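Local coordinates for fatty acid-binding protein TM_1468 (Thermotoga maritima, PDB 1VPV) that binds long-chain fatty acids such as palmitate and may take part in lipid transport or fatty acid metabolism, at residues I17-T22 with Y33-I38; A23-S28 with A136-A141; D52-E57 with I272-G277; L242-V247 with V289-E294. All coordinates share one frame; numbering follows the deposited sequence.

Contact 1 of 4, residues I17-T22 with Y33-I38; sequences ILVDST and YDIDSI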
# COMPACT_ATOMS: atom_id res chain seq x y z
N ILE A 17 -14.62 6.60 -0.20
CA ILE A 17 -13.25 6.39 -0.64
C ILE A 17 -13.05 4.88 -0.75
O ILE A 17 -13.35 4.13 0.17
CB ILE A 17 -12.24 7.01 0.33
CG1 ILE A 17 -12.36 8.52 0.31
CG2 ILE A 17 -10.81 6.58 -0.04
CD1 ILE A 17 -11.56 9.25 1.43
N LEU A 18 -12.56 4.44 -1.89
CA LEU A 18 -12.25 3.04 -2.09
C LEU A 18 -10.76 2.88 -2.38
O LEU A 18 -10.20 3.59 -3.22
CB LEU A 18 -13.06 2.52 -3.28
CG LEU A 18 -12.85 1.06 -3.63
CD1 LEU A 18 -13.43 0.17 -2.58
CD2 LEU A 18 -13.51 0.81 -4.99
N VAL A 19 -10.09 1.99 -1.66
CA VAL A 19 -8.74 1.55 -2.08
C VAL A 19 -8.86 0.07 -2.44
O VAL A 19 -9.86 -0.57 -2.14
CB VAL A 19 -7.65 1.77 -1.00
CG1 VAL A 19 -7.58 3.27 -0.58
CG2 VAL A 19 -7.91 0.88 0.23
N ASP A 20 -7.85 -0.47 -3.10
CA ASP A 20 -7.78 -1.88 -3.38
C ASP A 20 -7.02 -2.59 -2.26
O ASP A 20 -6.39 -1.95 -1.42
CB ASP A 20 -7.16 -2.10 -4.75
CG ASP A 20 -5.70 -1.72 -4.81
OD1 ASP A 20 -4.86 -2.39 -4.14
OD2 ASP A 20 -5.41 -0.76 -5.57
N SER A 21 -7.12 -3.93 -2.23
CA SER A 21 -6.56 -4.70 -1.11
C SER A 21 -5.04 -4.57 -0.97
O SER A 21 -4.49 -4.77 0.11
CB SER A 21 -6.92 -6.17 -1.25
OG SER A 21 -6.39 -6.66 -2.46
N THR A 22 -4.37 -4.22 -2.06
CA THR A 22 -2.93 -3.96 -2.04
C THR A 22 -2.54 -2.67 -1.30
O THR A 22 -1.37 -2.42 -1.14
CB THR A 22 -2.32 -3.88 -3.46
OG1 THR A 22 -2.64 -2.64 -4.07
CG2 THR A 22 -2.85 -4.98 -4.32
N TYR A 33 -12.29 6.65 8.69
CA TYR A 33 -12.24 7.55 7.54
C TYR A 33 -13.17 7.13 6.39
O TYR A 33 -13.07 7.68 5.27
CB TYR A 33 -10.79 7.69 7.02
CG TYR A 33 -9.87 8.27 8.05
CD1 TYR A 33 -10.04 9.57 8.51
CD2 TYR A 33 -8.85 7.51 8.60
CE1 TYR A 33 -9.19 10.11 9.49
CE2 TYR A 33 -8.02 8.03 9.58
CZ TYR A 33 -8.18 9.33 10.01
OH TYR A 33 -7.34 9.83 10.97
N ASP A 34 -14.10 6.21 6.68
CA ASP A 34 -15.05 5.69 5.67
C ASP A 34 -14.33 5.28 4.34
O ASP A 34 -14.59 5.80 3.24
CB ASP A 34 -16.20 6.69 5.44
CG ASP A 34 -17.36 6.08 4.63
OD1 ASP A 34 -17.40 4.83 4.52
OD2 ASP A 34 -18.24 6.82 4.11
N ILE A 35 -13.36 4.38 4.50
CA ILE A 35 -12.60 3.85 3.41
C ILE A 35 -12.93 2.35 3.31
O ILE A 35 -12.86 1.63 4.30
CB ILE A 35 -11.10 4.03 3.65
CG1 ILE A 35 -10.71 5.51 3.69
CG2 ILE A 35 -10.28 3.29 2.58
CD1 ILE A 35 -9.32 5.74 4.23
N ASP A 36 -13.28 1.90 2.11
CA ASP A 36 -13.56 0.52 1.81
C ASP A 36 -12.38 -0.05 1.05
O ASP A 36 -11.63 0.70 0.41
CB ASP A 36 -14.80 0.48 0.93
CG ASP A 36 -15.51 -0.88 0.93
OD1 ASP A 36 -15.06 -1.83 1.61
OD2 ASP A 36 -16.54 -0.97 0.21
N SER A 37 -12.26 -1.37 1.10
CA SER A 37 -11.20 -2.10 0.43
C SER A 37 -11.79 -3.10 -0.59
O SER A 37 -12.64 -3.91 -0.24
CB SER A 37 -10.37 -2.86 1.48
OG SER A 37 -9.16 -3.31 0.91
N ILE A 38 -11.36 -3.02 -1.85
CA ILE A 38 -11.84 -3.97 -2.86
C ILE A 38 -10.78 -5.06 -3.06
O ILE A 38 -9.63 -4.75 -3.30
CB ILE A 38 -12.23 -3.32 -4.21
CG1 ILE A 38 -12.66 -4.39 -5.21
CG2 ILE A 38 -11.09 -2.46 -4.80
CD1 ILE A 38 -13.26 -3.81 -6.48
O HOH W 1 -6.54 -2.31 1.75

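Contact 2 of 4, residues A23-S28 with A136-A141; sequences ADVPFS and AIPLPA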
# COMPACT_ATOMS: atom_id res chain seq x y z
N ALA A 23 -3.50 -1.86 -0.90
CA ALA A 23 -3.26 -0.71 -0.03
C ALA A 23 -2.94 -1.08 1.43
O ALA A 23 -2.42 -0.22 2.17
CB ALA A 23 -4.46 0.29 -0.06
N ASP A 24 -3.26 -2.31 1.83
CA ASP A 24 -2.97 -2.80 3.19
C ASP A 24 -3.43 -1.75 4.21
O ASP A 24 -2.67 -1.35 5.10
CB ASP A 24 -1.47 -3.08 3.36
CG ASP A 24 -0.94 -4.13 2.40
OD1 ASP A 24 -1.73 -5.00 1.95
OD2 ASP A 24 0.29 -4.11 2.10
N VAL A 25 -4.67 -1.29 4.05
CA VAL A 25 -5.23 -0.22 4.86
C VAL A 25 -5.40 -0.66 6.32
O VAL A 25 -5.89 -1.78 6.57
CB VAL A 25 -6.60 0.30 4.27
CG1 VAL A 25 -7.70 -0.76 4.37
CG2 VAL A 25 -7.03 1.61 4.95
N PRO A 26 -5.00 0.19 7.28
CA PRO A 26 -5.13 -0.23 8.70
C PRO A 26 -6.57 -0.55 9.03
O PRO A 26 -7.47 0.13 8.54
CB PRO A 26 -4.63 0.99 9.48
CG PRO A 26 -3.71 1.71 8.47
CD PRO A 26 -4.41 1.53 7.16
N PHE A 27 -6.81 -1.59 9.82
CA PHE A 27 -8.20 -2.05 9.98
C PHE A 27 -9.10 -0.92 10.47
O PHE A 27 -10.21 -0.77 9.96
CB PHE A 27 -8.31 -3.31 10.86
CG PHE A 27 -7.56 -4.48 10.28
CD1 PHE A 27 -7.95 -5.03 9.06
CD2 PHE A 27 -6.42 -4.98 10.89
CE1 PHE A 27 -7.23 -6.07 8.47
CE2 PHE A 27 -5.70 -6.04 10.32
CZ PHE A 27 -6.10 -6.57 9.10
N SER A 28 -8.62 -0.13 11.43
CA SER A 28 -9.48 0.83 12.13
C SER A 28 -9.84 2.02 11.26
O SER A 28 -10.83 2.70 11.51
CB SER A 28 -8.83 1.32 13.42
OG SER A 28 -7.48 1.71 13.21
N ALA A 136 1.68 2.84 1.79
CA ALA A 136 1.77 4.21 1.37
C ALA A 136 0.43 4.72 0.82
O ALA A 136 0.17 5.90 0.91
CB ALA A 136 2.85 4.39 0.36
N ILE A 137 -0.41 3.84 0.28
CA ILE A 137 -1.65 4.27 -0.39
C ILE A 137 -2.69 4.89 0.54
O ILE A 137 -3.37 5.85 0.15
CB ILE A 137 -2.31 3.12 -1.19
CG1 ILE A 137 -1.56 2.91 -2.49
CG2 ILE A 137 -3.83 3.41 -1.50
CD1 ILE A 137 -1.77 1.53 -3.08
N PRO A 138 -2.85 4.35 1.76
CA PRO A 138 -3.82 4.95 2.68
C PRO A 138 -3.46 6.36 3.14
O PRO A 138 -4.33 7.08 3.65
CB PRO A 138 -3.80 4.01 3.88
CG PRO A 138 -3.13 2.76 3.40
CD PRO A 138 -2.22 3.15 2.32
N LEU A 139 -2.19 6.74 3.03
CA LEU A 139 -1.75 8.06 3.49
C LEU A 139 -2.50 9.13 2.70
O LEU A 139 -3.20 9.93 3.30
CB LEU A 139 -0.21 8.22 3.43
CG LEU A 139 0.59 7.30 4.35
CD1 LEU A 139 2.06 7.32 4.06
CD2 LEU A 139 0.35 7.65 5.80
N PRO A 140 -2.41 9.11 1.37
CA PRO A 140 -3.27 10.03 0.58
C PRO A 140 -4.79 9.87 0.75
O PRO A 140 -5.53 10.83 0.50
CB PRO A 140 -2.85 9.78 -0.87
CG PRO A 140 -2.10 8.50 -0.86
CD PRO A 140 -1.51 8.34 0.50
N ALA A 141 -5.26 8.71 1.17
CA ALA A 141 -6.70 8.52 1.44
C ALA A 141 -7.14 9.23 2.69
O ALA A 141 -8.22 9.84 2.71
CB ALA A 141 -7.03 7.06 1.57

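Contact 3 of 4, residues D52-E57 with I272-G277; sequences DEREPE and IISPMG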
# COMPACT_ATOMS: atom_id res chain seq x y z
N ASP A 52 -8.50 -11.23 -1.39
CA ASP A 52 -7.68 -10.51 -0.39
C ASP A 52 -8.60 -9.62 0.46
O ASP A 52 -8.64 -8.40 0.28
CB ASP A 52 -6.61 -9.71 -1.15
CG ASP A 52 -5.52 -9.09 -0.25
OD1 ASP A 52 -5.55 -9.22 0.98
OD2 ASP A 52 -4.60 -8.43 -0.78
N GLU A 53 -9.36 -10.23 1.38
CA GLU A 53 -10.30 -9.47 2.22
C GLU A 53 -9.58 -8.81 3.39
O GLU A 53 -8.76 -9.46 4.04
CB GLU A 53 -11.36 -10.39 2.82
CG GLU A 53 -12.33 -11.02 1.83
CD GLU A 53 -13.37 -10.06 1.24
OE1 GLU A 53 -13.46 -8.88 1.65
OE2 GLU A 53 -14.11 -10.53 0.35
N ARG A 54 -9.89 -7.55 3.70
CA ARG A 54 -9.27 -6.85 4.82
C ARG A 54 -9.96 -7.20 6.10
O ARG A 54 -10.72 -6.41 6.63
CB ARG A 54 -9.29 -5.31 4.70
CG ARG A 54 -8.31 -4.69 3.80
CD ARG A 54 -6.85 -5.10 4.02
NE ARG A 54 -6.10 -4.39 5.08
CZ ARG A 54 -4.85 -4.71 5.41
NH1 ARG A 54 -4.22 -5.70 4.78
NH2 ARG A 54 -4.21 -4.08 6.37
N GLU A 55 -9.62 -8.36 6.61
CA GLU A 55 -10.20 -8.90 7.81
C GLU A 55 -9.02 -9.55 8.55
O GLU A 55 -8.33 -10.37 7.96
CB GLU A 55 -11.26 -9.91 7.40
CG GLU A 55 -11.37 -11.17 8.26
CD GLU A 55 -12.05 -10.92 9.58
OE1 GLU A 55 -13.23 -10.52 9.55
OE2 GLU A 55 -11.41 -11.15 10.63
N PRO A 56 -8.75 -9.15 9.81
CA PRO A 56 -7.55 -9.65 10.50
C PRO A 56 -7.41 -11.17 10.51
O PRO A 56 -6.33 -11.67 10.28
CB PRO A 56 -7.71 -9.14 11.95
CG PRO A 56 -8.69 -8.05 11.89
CD PRO A 56 -9.55 -8.24 10.66
N GLU A 57 -8.50 -11.91 10.79
CA GLU A 57 -8.43 -13.38 10.83
C GLU A 57 -8.00 -13.98 9.49
O GLU A 57 -7.14 -14.86 9.46
CB GLU A 57 -9.77 -14.01 11.25
N ILE A 272 0.85 4.11 12.86
CA ILE A 272 0.05 2.94 13.10
C ILE A 272 0.71 1.78 12.32
O ILE A 272 1.44 2.02 11.38
CB ILE A 272 -1.41 3.18 12.68
CG1 ILE A 272 -2.27 1.99 13.01
CG2 ILE A 272 -1.51 3.52 11.17
CD1 ILE A 272 -3.74 2.30 13.02
N ILE A 273 0.48 0.55 12.77
CA ILE A 273 1.01 -0.62 12.12
C ILE A 273 -0.11 -1.31 11.35
O ILE A 273 -1.22 -1.45 11.85
CB ILE A 273 1.64 -1.58 13.17
CG1 ILE A 273 2.96 -0.98 13.68
CG2 ILE A 273 1.91 -2.97 12.58
CD1 ILE A 273 3.51 -1.66 14.91
N SER A 274 0.19 -1.76 10.13
CA SER A 274 -0.76 -2.50 9.30
C SER A 274 -0.14 -3.76 8.68
O SER A 274 0.85 -3.68 7.93
CB SER A 274 -1.27 -1.61 8.18
OG SER A 274 -2.30 -2.23 7.46
N PRO A 275 -0.74 -4.91 8.94
CA PRO A 275 -0.21 -6.11 8.31
C PRO A 275 -0.43 -6.09 6.78
O PRO A 275 -1.45 -5.63 6.31
CB PRO A 275 -1.02 -7.23 8.94
CG PRO A 275 -2.24 -6.60 9.42
CD PRO A 275 -1.89 -5.20 9.79
N MSE A 276 0.53 -6.58 6.03
CA MSE A 276 0.37 -6.62 4.57
C MSE A 276 -0.60 -7.75 4.20
O MSE A 276 -0.54 -8.87 4.76
CB MSE A 276 1.72 -6.82 3.88
CG MSE A 276 2.65 -5.67 4.02
SE MSE A 276 4.59 -6.11 3.81
CE MSE A 276 5.10 -4.64 2.51
N GLY A 277 -1.49 -7.44 3.26
CA GLY A 277 -2.52 -8.39 2.82
C GLY A 277 -1.97 -9.57 2.02
O GLY A 277 -0.76 -9.76 1.90

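Contact 4 of 4, residues L242-V247 with V289-E294; sequences LRVIGV and VGFGIE. With PLM (palmitic acid), chain D.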
# COMPACT_ATOMS: atom_id res chain seq x y z
N LEU A 242 6.66 13.84 10.12
CA LEU A 242 6.18 12.74 9.33
C LEU A 242 4.91 12.13 9.91
O LEU A 242 4.70 12.18 11.11
CB LEU A 242 7.23 11.63 9.32
CG LEU A 242 8.66 11.85 8.86
CD1 LEU A 242 9.33 10.49 8.83
CD2 LEU A 242 8.71 12.51 7.46
N ARG A 243 4.08 11.52 9.06
CA ARG A 243 3.11 10.50 9.53
C ARG A 243 3.45 9.18 8.82
O ARG A 243 3.94 9.20 7.70
CB ARG A 243 1.67 10.92 9.26
CG ARG A 243 1.25 12.14 10.04
CD ARG A 243 -0.28 12.34 10.06
NE ARG A 243 -0.79 12.57 8.70
CZ ARG A 243 -2.01 13.04 8.42
NH1 ARG A 243 -2.86 13.33 9.38
NH2 ARG A 243 -2.39 13.23 7.15
N VAL A 244 3.17 8.06 9.46
CA VAL A 244 3.74 6.76 9.06
C VAL A 244 2.77 5.59 9.28
O VAL A 244 2.10 5.50 10.31
CB VAL A 244 5.00 6.45 9.92
CG1 VAL A 244 5.68 5.19 9.44
CG2 VAL A 244 5.96 7.60 9.87
N ILE A 245 2.73 4.69 8.30
CA ILE A 245 2.16 3.37 8.49
C ILE A 245 3.31 2.38 8.39
O ILE A 245 3.91 2.26 7.36
CB ILE A 245 1.10 3.06 7.43
CG1 ILE A 245 -0.01 4.11 7.49
CG2 ILE A 245 0.49 1.65 7.62
CD1 ILE A 245 -1.14 3.85 6.47
N GLY A 246 3.63 1.70 9.48
CA GLY A 246 4.55 0.57 9.44
C GLY A 246 3.84 -0.65 8.89
O GLY A 246 2.71 -0.99 9.33
N VAL A 247 4.46 -1.30 7.89
CA VAL A 247 3.87 -2.51 7.31
C VAL A 247 4.77 -3.70 7.49
O VAL A 247 5.98 -3.58 7.61
CB VAL A 247 3.52 -2.37 5.80
CG1 VAL A 247 2.46 -1.29 5.60
CG2 VAL A 247 4.76 -2.09 5.00
N VAL A 289 9.38 -6.14 5.91
CA VAL A 289 9.16 -4.99 6.79
C VAL A 289 9.36 -3.68 6.01
O VAL A 289 10.32 -3.53 5.24
CB VAL A 289 10.12 -5.06 8.02
CG1 VAL A 289 10.29 -3.71 8.71
CG2 VAL A 289 9.62 -6.05 9.00
N GLY A 290 8.46 -2.73 6.20
CA GLY A 290 8.60 -1.49 5.48
C GLY A 290 7.81 -0.38 6.11
O GLY A 290 7.14 -0.59 7.15
N PHE A 291 7.89 0.81 5.51
CA PHE A 291 6.94 1.83 5.87
C PHE A 291 6.46 2.66 4.71
O PHE A 291 7.18 2.86 3.73
CB PHE A 291 7.42 2.69 7.04
CG PHE A 291 8.85 3.16 6.98
CD1 PHE A 291 9.51 3.42 5.80
CD2 PHE A 291 9.52 3.44 8.16
CE1 PHE A 291 10.81 3.87 5.81
CE2 PHE A 291 10.83 3.88 8.17
CZ PHE A 291 11.47 4.10 7.01
N GLY A 292 5.20 3.10 4.83
CA GLY A 292 4.65 4.17 4.00
C GLY A 292 4.86 5.43 4.81
O GLY A 292 4.51 5.45 5.99
N ILE A 293 5.43 6.46 4.19
CA ILE A 293 5.74 7.69 4.86
C ILE A 293 5.01 8.85 4.19
O ILE A 293 5.00 8.93 2.97
CB ILE A 293 7.26 7.99 4.78
CG1 ILE A 293 8.10 6.88 5.43
CG2 ILE A 293 7.57 9.33 5.36
CD1 ILE A 293 8.11 6.86 6.90
N GLU A 294 4.42 9.74 5.01
CA GLU A 294 3.91 11.06 4.60
C GLU A 294 4.74 12.15 5.23
O GLU A 294 4.79 12.29 6.46
CB GLU A 294 2.45 11.28 5.02
CG GLU A 294 1.94 12.74 4.75
CD GLU A 294 0.58 13.06 5.40
OE1 GLU A 294 0.02 12.17 6.09
OE2 GLU A 294 0.07 14.22 5.23
C1 PLM D . -2.17 -7.69 -9.53
O1 PLM D . -2.75 -6.93 -10.35
O2 PLM D . -2.10 -8.95 -9.71
C2 PLM D . -1.57 -7.07 -8.29
C3 PLM D . -0.06 -6.92 -8.41
C4 PLM D . 0.52 -6.43 -7.10
C5 PLM D . 2.04 -6.36 -7.23
C6 PLM D . 2.71 -5.88 -5.96
C7 PLM D . 4.21 -5.75 -6.10
C8 PLM D . 4.89 -5.67 -4.74
C9 PLM D . 4.69 -4.31 -4.10
CA PLM D . 5.29 -4.25 -2.70
CB PLM D . 5.21 -2.83 -2.15
CC PLM D . 5.53 -2.83 -0.66
CD PLM D . 5.63 -1.40 -0.09
CE PLM D . 5.72 -1.39 1.43
CF PLM D . 6.01 -0.00 1.99
CG PLM D . 4.74 0.84 2.15

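Contact 1 of 4, residues I17-T22 with Y33-I38
Ile17 to Asp20 and Ile35 to Ile38 run side by side as neighbouring parallel strands, and their backbones bond alternately in the way such strands do. Asp36 N gives to Ile17 O, and Val19 N returns a bond to Asp36 O at 2.9 Å, nearly straight at the hydrogen (164°). Ile38 N then reaches Val19 O in the plane of that carbonyl, while the last bond, Ser21 N to Ile38 O, is weak, at the point where the chain passes into a 3-10 segment.

The apolar contacts divide between the two faces of the sheet. On one, Ile17 CG2 meets Ile35 CG1 at 3.9 Å and Val19 CG2 meets Ile35 CG2 at 4.1 Å. On the other, Leu18 holds CG anti to its backbone N (chi1 180°), which carries CD1 back over the neighbouring strand, 3.8 Å from Asp36 CB and 4.0 Å from Ile38 CB. Replacing Leu18 with alanine would probably open a gap beside Ile38 and leave the aliphatic part of Asp36 without its neighbour.

The remaining polar contacts are few. A water links Asp20 O to Ser37 OG (2.9 Å from the water), whereas OD2 of Asp36 pairs with Arg86 and Tyr90 of helix 80-92.

The pair belongs to a beta-alpha-beta unit whose connection contains helix 29-32. Helix 80-92 packs on the Leu18 and Ile38 face through Phe83, helix 138-149 on the Ile17 and Ile35 face through Ala141, and strand 97-102 bonds to the other edge of strand 15-20.

Contact 2 of 4, residues A23-S28 with A136-A141
Ala23 and Pro138 meet where the loop following strand 15-20 passes the start of helix 138-149, a buried junction inside the DegV fold. No hydrogen bond crosses it; the segments meet by apolar packing. The methyl of Ala23 points at Ile137 and lies 3.5 Å from its CG2, the branch that stands anti to the backbone N (chi1 -77° for the other branch, CG1). Ile137 thereby offers a methyl rather than its longer arm to Ala23 CB.

Pro138 lays its ring against Val25 and Pro26, and its CG and CD against the Ala23 carbonyl. Its CB is 4.2 Å from Val25 CG2 and equally far from Pro26 CD, with both side chains slanting across the proline. Its CG approaches the backbone, coming within 3.9 Å of Val25 CA.

One shell further out, Asp24 fixes the loop by polar bonds that this apolar patch lacks: its carboxylate reaches Ser134 and Gly277 N, and its carbonyl oxygen accepts from Ser274 OG. Arg54 NH2 bonds Val25 O, so two successive peptide carbonyls, those of Asp24 and Val25, are both bonded. Strand 241-248 adjoins the prolines through Ile245, which touches both Pro26 and Pro138, while Leu103 and Thr130 pack against Ile137. On the helix side, Leu139 N bonds to Ala136 O at 3.3 Å, a backbone bond spanning the two residues that touch the loop. The nearest approach of all is Pro138 CG to Ala23 O, 3.3 Å.

Contact 3 of 4, residues D52-E57 with I272-G277
Arg54 reaches across to Pro275 O and grips that one oxygen end-on with two nitrogens, NH1 and NH2. Both bonds are 3.2 Å long, each with an angle of 151° at the hydrogen, and the oxygen lies in the guanidinium plane. Bends at chi2 (-52°) and chi3 (-83°) fold the arginine chain so that its flat end arrives edge-first at the backbone. NH2 also bonds Val25 O, which holds the group against rotation, and NH1 makes a weak, long ion pair with Asp24. Ser274 OG lies near NH2 but is hydrogen-bonded to Asp24 O.

The close-fitting part continues at Gly277. Its CA lies 3.6 Å from Asp52 OD1, and a side chain there would run into that carboxylate. Asp52 is turned to Lys278 N and Val279 N, and its OD2 takes a further bond from Ser21. The helix end would probably favour a charged carboxylate.

Toward solvent the contact thins out. The exposed Pro56 makes no contact with the other segment, and Glu55 turns its carboxylate to its own chain as an N-cap, OE2 accepting from Glu57 N at 3.0 Å.

Gly277 is the N-cap position of helix 278-284, whose first N-H groups are taken by Asp52 from the other segment; next to it, selenomethionine Met276 touches the bound palmitate of this DegV-fold protein.

Contact 4 of 4, residues L242-V247 with V289-E294
Arg243 and Glu294 are brought together by different first torsions: Glu294 CG is anti to its backbone N (chi1 173°) and the chain stays extended, while Arg243 CG is anti to its carbonyl carbon and the arginine, running beside the glutamate, bends at chi3 (-64°). OE1 receives both NE and NH2, each at 2.8 Å, in the guanidinium plane. NH2 uses the syn lone pair of OE1, whereas NE comes from above the carboxylate plane, the two flat groups being turned 60° against each other. Arg164 takes OE2, and Glu146 pairs with Arg243 NH1. A methionine in place of Arg243 would probably leave OE1 of Glu294 without the two N-H donors of the guanidinium and Glu146 without its mate.

The backbones of the two strands form an antiparallel ladder in the mixed second sheet of the DegV fold, where strand 241-248 lies between 289-295 and 267-275. Arg243 with Glu294, Ile245 with Gly292 and Val247 with Gly290 are the hydrogen-bonded pairs; Ile245 N to Gly292 O, for instance, measures 3.0 Å.

The face bearing Val244, Phe291 and Ile293 is apolar and packs on helix 252-263. Val244 CG2 lies alongside Ile293 CD1 at 3.7 Å, and the same Ile293 methyl sits 3.7 Å above the Phe291 ring, over its centre. The opposite face admits the ligand. Gly290 and Gly292 have no side chains to intrude there, and a CB on Gly290 would crowd palmitate CF. Palmitate CG, the tail end, comes to 3.5 Å from Gly292 N, and Val247 CG2 is 3.8 Å from palmitate CE.

How the contacts relate
Parts distant in sequence can meet around one ligand, and two sheets with the segments between them give the example. Contact 1 lies in one sheet and contact 4 in the other, their centres about 18 Å apart and without touching. Contact 2 stands between, packing Ile137 CG2 3.9 Å from Val19 CG1 and Pro138 CB 3.7 Å from Ile245 CD1. Contact 3 joins contact 1 through Ser21 OG and Asp52 OD2, 3.0 Å apart, and continues the sheet of contact 4, with Ser274 N 2.8 Å from Gly246 O. Palmitate bonds Thr75 and Ser108; contacts 3 and 4 touch it, the Met276 side chain within about 3 Å, while those of Asp24 and Asp20 stay about 6 and 7 Å away.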